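Formate dehydrogenase subunit beta (Desulfovibrio gigas, PDB 1H0H) carries electrons through three [4Fe-4S] clusters as the small subunit of a periplasmic formate dehydrogenase that interconverts formate and carbon dioxide. Local coordinates at residues 164-167 with 168-172; 178-181 with 182-186. All blocks are in the same frame, centred on the assembly; numbering follows the deposited sequence. Where two conformers were deposited one is given.

Contact 1 (164-167 with 168-172); sequences GDLS and EMEAM
The first turn of helix 166-180 is a helix N-terminus in which Met-169, Glu-170 and Ala-171 reach back to Asp-165, Leu-166 and Ser-167. It follows strand 161-163, an outermost strand, within this chain, of the four-stranded mixed sheet, after the chain turns a corner at Gly-164. Three successive i to i+4 bonds define the turn. Met-169 N donates to Asp-165 O at 3.1 Å; Glu-170 N meets Leu-166 O at 2.8 Å; and Ala-171 N binds Ser-167 O from a position tilted 21° from that carbonyl plane.

Asp-165 occupies the N-cap position, yet its carboxylate makes no capping bond: OD1 forms a salt bridge with Lys-2 instead. The Asp-165 and Glu-168 side chains run side by side in the same direction, their carboxylate planes 50° apart. OD2 of Asp-165 and OE2 of Glu-168 are 3.8 Å apart, a like-charge approach that would be expected to cost energy and that the Lys-2 salt bridge at OD1 probably offsets in part.

On the buried side, Met-169 folds back under the corner. Its chain bends at chi2 and again at chi3, which brings CG within 3.7 Å of Gly-164 N and leaves SD and CE beside the same glycine. The thioether thus packs against the corner, while the side chain also touches Phe-5 of strand 2-7 and Asn-162, joining the helix to the sheet.

Leu-166 and Glu-170 meet on another side of the turn. With CG anti to the backbone N (chi1 -174°), the isobutyl group of Leu-166 lies where it can cross the extended Glu-170 chain at a slant. Glu-170 OE2 rests against the branch point, 3.5 Å from Leu-166 CG and 3.6 Å from Leu-166 CD2.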
loop_
_atom_site.group_PDB
_atom_site.type_symbol
_atom_site.label_atom_id
_atom_site.label_comp_id
_atom_site.label_asym_id
_atom_site.label_seq_id
_atom_site.Cartn_x
_atom_site.Cartn_y
_atom_site.Cartn_z
ATOM N N GLY B 164 -28.832 1.621 -17.542
ATOM C CA GLY B 164 -29.645 0.593 -18.172
ATOM C C GLY B 164 -30.855 1.180 -18.887
ATOM O O GLY B 164 -30.868 2.334 -19.273
ATOM N N ASP B 165 -31.880 0.364 -19.099
ATOM C CA ASP B 165 -33.114 0.872 -19.682
ATOM C C ASP B 165 -33.710 1.832 -18.670
ATOM O O ASP B 165 -33.591 1.629 -17.462
ATOM C CB ASP B 165 -34.064 -0.262 -20.006
ATOM C CG ASP B 165 -33.528 -1.142 -21.096
ATOM O OD1 ASP B 165 -32.714 -0.642 -21.904
ATOM O OD2 ASP B 165 -33.842 -2.338 -21.224
ATOM N N LEU B 166 -34.326 2.887 -19.171
ATOM C CA LEU B 166 -34.897 3.917 -18.317
ATOM C C LEU B 166 -35.821 3.404 -17.221
ATOM O O LEU B 166 -35.677 3.778 -16.059
ATOM C CB LEU B 166 -35.646 4.959 -19.157
ATOM C CG LEU B 166 -36.142 6.155 -18.345
ATOM C CD1 LEU B 166 -34.957 6.864 -17.651
ATOM C CD2 LEU B 166 -36.907 7.133 -19.235
ATOM N N SER B 167 -36.780 2.576 -17.597
ATOM C CA SER B 167 -37.714 1.995 -16.638
ATOM C C SER B 167 -36.989 1.316 -15.469
ATOM O O SER B 167 -37.340 1.525 -14.311
ATOM C CB SER B 167 -38.621 0.979 -17.330
ATOM O OG SER B 167 -39.510 1.611 -18.235
ATOM N N GLU B 168 -35.983 0.498 -15.776
ATOM C CA GLU B 168 -35.234 -0.232 -14.741
ATOM C C GLU B 168 -34.528 0.721 -13.796
ATOM O O GLU B 168 -34.494 0.494 -12.583
ATOM C CB GLU B 168 -34.203 -1.163 -15.375
ATOM C CG GLU B 168 -34.816 -2.444 -15.901
ATOM C CD GLU B 168 -33.954 -3.145 -16.939
ATOM O OE1 GLU B 168 -32.694 -2.964 -16.901
ATOM O OE2 GLU B 168 -34.556 -3.860 -17.797
ATOM N N MET B 169 -33.975 1.788 -14.366
ATOM C CA MET B 169 -33.272 2.811 -13.592
ATOM C C MET B 169 -34.247 3.628 -12.730
ATOM O O MET B 169 -33.955 3.954 -11.566
ATOM C CB MET B 169 -32.491 3.708 -14.530
ATOM C CG MET B 169 -31.290 3.019 -15.178
ATOM S SD MET B 169 -30.091 2.299 -13.980
ATOM C CE MET B 169 -30.523 0.568 -14.131
ATOM N N GLU B 170 -35.413 3.937 -13.300
ATOM C CA GLU B 170 -36.471 4.608 -12.547
ATOM C C GLU B 170 -36.897 3.767 -11.341
ATOM O O GLU B 170 -37.031 4.284 -10.222
ATOM C CB GLU B 170 -37.665 4.892 -13.455
ATOM C CG GLU B 170 -37.386 5.996 -14.466
ATOM C CD GLU B 170 -38.484 6.131 -15.507
ATOM O OE1 GLU B 170 -39.212 5.149 -15.741
ATOM O OE2 GLU B 170 -38.600 7.228 -16.096
ATOM N N ALA B 171 -37.066 2.466 -11.565
ATOM C CA ALA B 171 -37.469 1.542 -10.509
ATOM C C ALA B 171 -36.374 1.404 -9.445
ATOM O O ALA B 171 -36.652 1.360 -8.233
ATOM C CB ALA B 171 -37.814 0.179 -11.094
ATOM N N MET B 172 -35.130 1.312 -9.907
ATOM C CA MET B 172 -33.995 1.222 -9.006
ATOM C C MET B 172 -33.930 2.458 -8.111
ATOM O O MET B 172 -33.787 2.355 -6.890
ATOM C CB MET B 172 -32.699 1.097 -9.813
ATOM C CG MET B 172 -31.491 0.727 -8.969
ATOM S SD MET B 172 -29.968 0.694 -9.947
ATOM C CE MET B 172 -30.076 -0.844 -10.682
#

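Contact 2 (178-181 with 182-186); sequences AEIK and AAYSD
Lys-181, Ile-180 and Tyr-184 carry the turn by which the chain leaves helix 166-180 and enters the loop before strand 188-189. Lys-181 has the most surface buried here. Its CB starts out away from the loop, but bends at chi2 and chi3 curl the chain round until the ammonium group faces the carbonyls ahead. NZ makes a weak hydrogen bond to Ser-185 O at 2.9 Å, and it also bonds to Ala-187 O, its stronger partner. The aliphatic part follows the same path: Lys-181 CE passes 3.4 Å from Tyr-184 O.

Ile-180 contributes mainly through its carbonyl. Tyr-184 N donates to Ile-180 O at 2.8 Å, with an N-H...O angle of 157° and a nearly linear C=O...N angle of 175°, so one helix-like i to i+4 bond continues into the loop. The same oxygen lies at the edge of the Tyr-184 ring, near its plane. Side-chain contact between the two residues is slight, with Ile-180 CB 4.1 Å from Tyr-184 CD2. The buried isoleucine packs further on Thr-9 and Ala-187, whereas the tyrosine ring meets His-203 with the planes at about 85° and touches Ala-202.

One further link is a CA-H...O contact, in which Ser-185 CA approaches Lys-181 O at 3.2 Å.

Two interactions of different strength therefore hold this exit turn: a well-aligned backbone N-H...O hydrogen bond, and a lysine whose NZ bonds weakly to Ser-185 O and more strongly to Ala-187 O, beyond this contact. Since NZ lies 5.8 Å from Asp-186 OD1, the lysine makes no salt bridge with that carboxylate; its positive charge is probably stabilised by the partial negative charge of the Ser-185 and Ala-187 carbonyl oxygens.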
loop_
_atom_site.group_PDB
_atom_site.type_symbol
_atom_site.label_atom_id
_atom_site.label_comp_id
_atom_site.label_asym_id
_atom_site.label_seq_id
_atom_site.Cartn_x
_atom_site.Cartn_y
_atom_site.Cartn_z
ATOM N N ALA B 178 -36.639 4.510 -1.157
ATOM C CA ALA B 178 -37.476 3.925 -0.123
ATOM C C ALA B 178 -36.645 3.349 1.017
ATOM O O ALA B 178 -37.040 3.427 2.181
ATOM C CB ALA B 178 -38.403 2.846 -0.712
ATOM N N GLU B 179 -35.502 2.772 0.668
ATOM C CA GLU B 179 -34.606 2.118 1.623
ATOM C C GLU B 179 -33.936 3.072 2.616
ATOM O O GLU B 179 -33.499 2.650 3.691
ATOM C CB GLU B 179 -33.531 1.358 0.849
ATOM C CG GLU B 179 -32.612 0.507 1.699
ATOM C CD GLU B 179 -31.480 -0.081 0.885
ATOM O OE1 GLU B 179 -31.251 0.399 -0.252
ATOM O OE2 GLU B 179 -30.819 -1.022 1.378
ATOM N N ILE B 180 -33.840 4.352 2.263
ATOM C CA ILE B 180 -33.209 5.329 3.146
ATOM C C ILE B 180 -34.135 6.446 3.627
ATOM O O ILE B 180 -33.735 7.247 4.477
ATOM C CB ILE B 180 -31.972 5.940 2.465
ATOM C CG1 ILE B 180 -32.382 6.947 1.400
ATOM C CG2 ILE B 180 -31.098 4.852 1.837
ATOM C CD1 ILE B 180 -31.248 7.823 0.968
ATOM N N LYS B 181 -35.346 6.526 3.087
ATOM C CA LYS B 181 -36.263 7.593 3.480
ATOM C C LYS B 181 -36.440 7.766 4.999
ATOM O O LYS B 181 -36.569 8.889 5.503
ATOM C CB LYS B 181 -37.650 7.359 2.870
ATOM C CG LYS B 181 -37.889 8.025 1.531
ATOM C CD LYS B 181 -38.304 9.485 1.690
ATOM C CE LYS B 181 -37.184 10.317 2.295
ATOM N NZ LYS B 181 -37.485 11.760 2.182
ATOM N N ALA B 182 -36.492 6.652 5.713
ATOM C CA ALA B 182 -36.703 6.682 7.154
ATOM C C ALA B 182 -35.555 7.390 7.867
ATOM O O ALA B 182 -35.786 8.350 8.611
ATOM C CB ALA B 182 -36.872 5.267 7.694
ATOM N N ALA B 183 -34.338 6.901 7.636
ATOM C CA ALA B 183 -33.130 7.446 8.250
ATOM C C ALA B 183 -32.815 8.846 7.727
ATOM O O ALA B 183 -32.338 9.704 8.475
ATOM C CB ALA B 183 -31.928 6.504 8.011
ATOM N N TYR B 184 -33.075 9.070 6.442
ATOM C CA TYR B 184 -32.763 10.342 5.808
ATOM C C TYR B 184 -34.063 10.937 5.350
ATOM O O TYR B 184 -34.421 10.887 4.180
ATOM C CB TYR B 184 -31.782 10.151 4.639
ATOM C CG TYR B 184 -30.407 9.740 5.118
ATOM C CD1 TYR B 184 -29.534 10.673 5.670
ATOM C CD2 TYR B 184 -29.997 8.419 5.049
ATOM C CE1 TYR B 184 -28.281 10.300 6.125
ATOM C CE2 TYR B 184 -28.752 8.036 5.506
ATOM C CZ TYR B 184 -27.901 8.982 6.048
ATOM O OH TYR B 184 -26.662 8.590 6.498
ATOM N N SER B 185 -34.771 11.529 6.290
ATOM C CA SER B 185 -36.103 12.003 5.981
ATOM C C SER B 185 -36.125 13.130 4.958
ATOM O O SER B 185 -37.186 13.490 4.449
ATOM C CB SER B 185 -36.895 12.341 7.249
ATOM O OG SER B 185 -36.222 13.288 8.053
ATOM N N ASP B 186 -34.965 13.685 4.627
ATOM C CA ASP B 186 -34.938 14.703 3.574
ATOM C C ASP B 186 -34.350 14.175 2.247
ATOM O O ASP B 186 -34.049 14.944 1.323
ATOM C CB ASP B 186 -34.224 15.966 4.049
ATOM C CG ASP B 186 -34.879 16.570 5.284
ATOM O OD1 ASP B 186 -35.842 15.965 5.799
ATOM O OD2 ASP B 186 -34.513 17.646 5.810
#

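Overall arrangement
Contacts 1 and 2 lie at the start and the end of helix 166-180, in series along the chain, with centres about 20 Å apart and nearest atoms about 7 Å apart. Both are surface contacts, each with a single buried residue: Met-169 in contact 1 and Ile-180 in contact 2. At the start, regular helix bonds run in succession, accompanied by acidic side chains and a methionine facing the sheet. At the end, regularity gives way, and a weak lysine-to-carbonyl bond supplements one backbone hydrogen bond. Gly-164 of contact 1 lies about 11 Å from a bound iron-sulfur cluster; contact 2 lies away from the annotated sites.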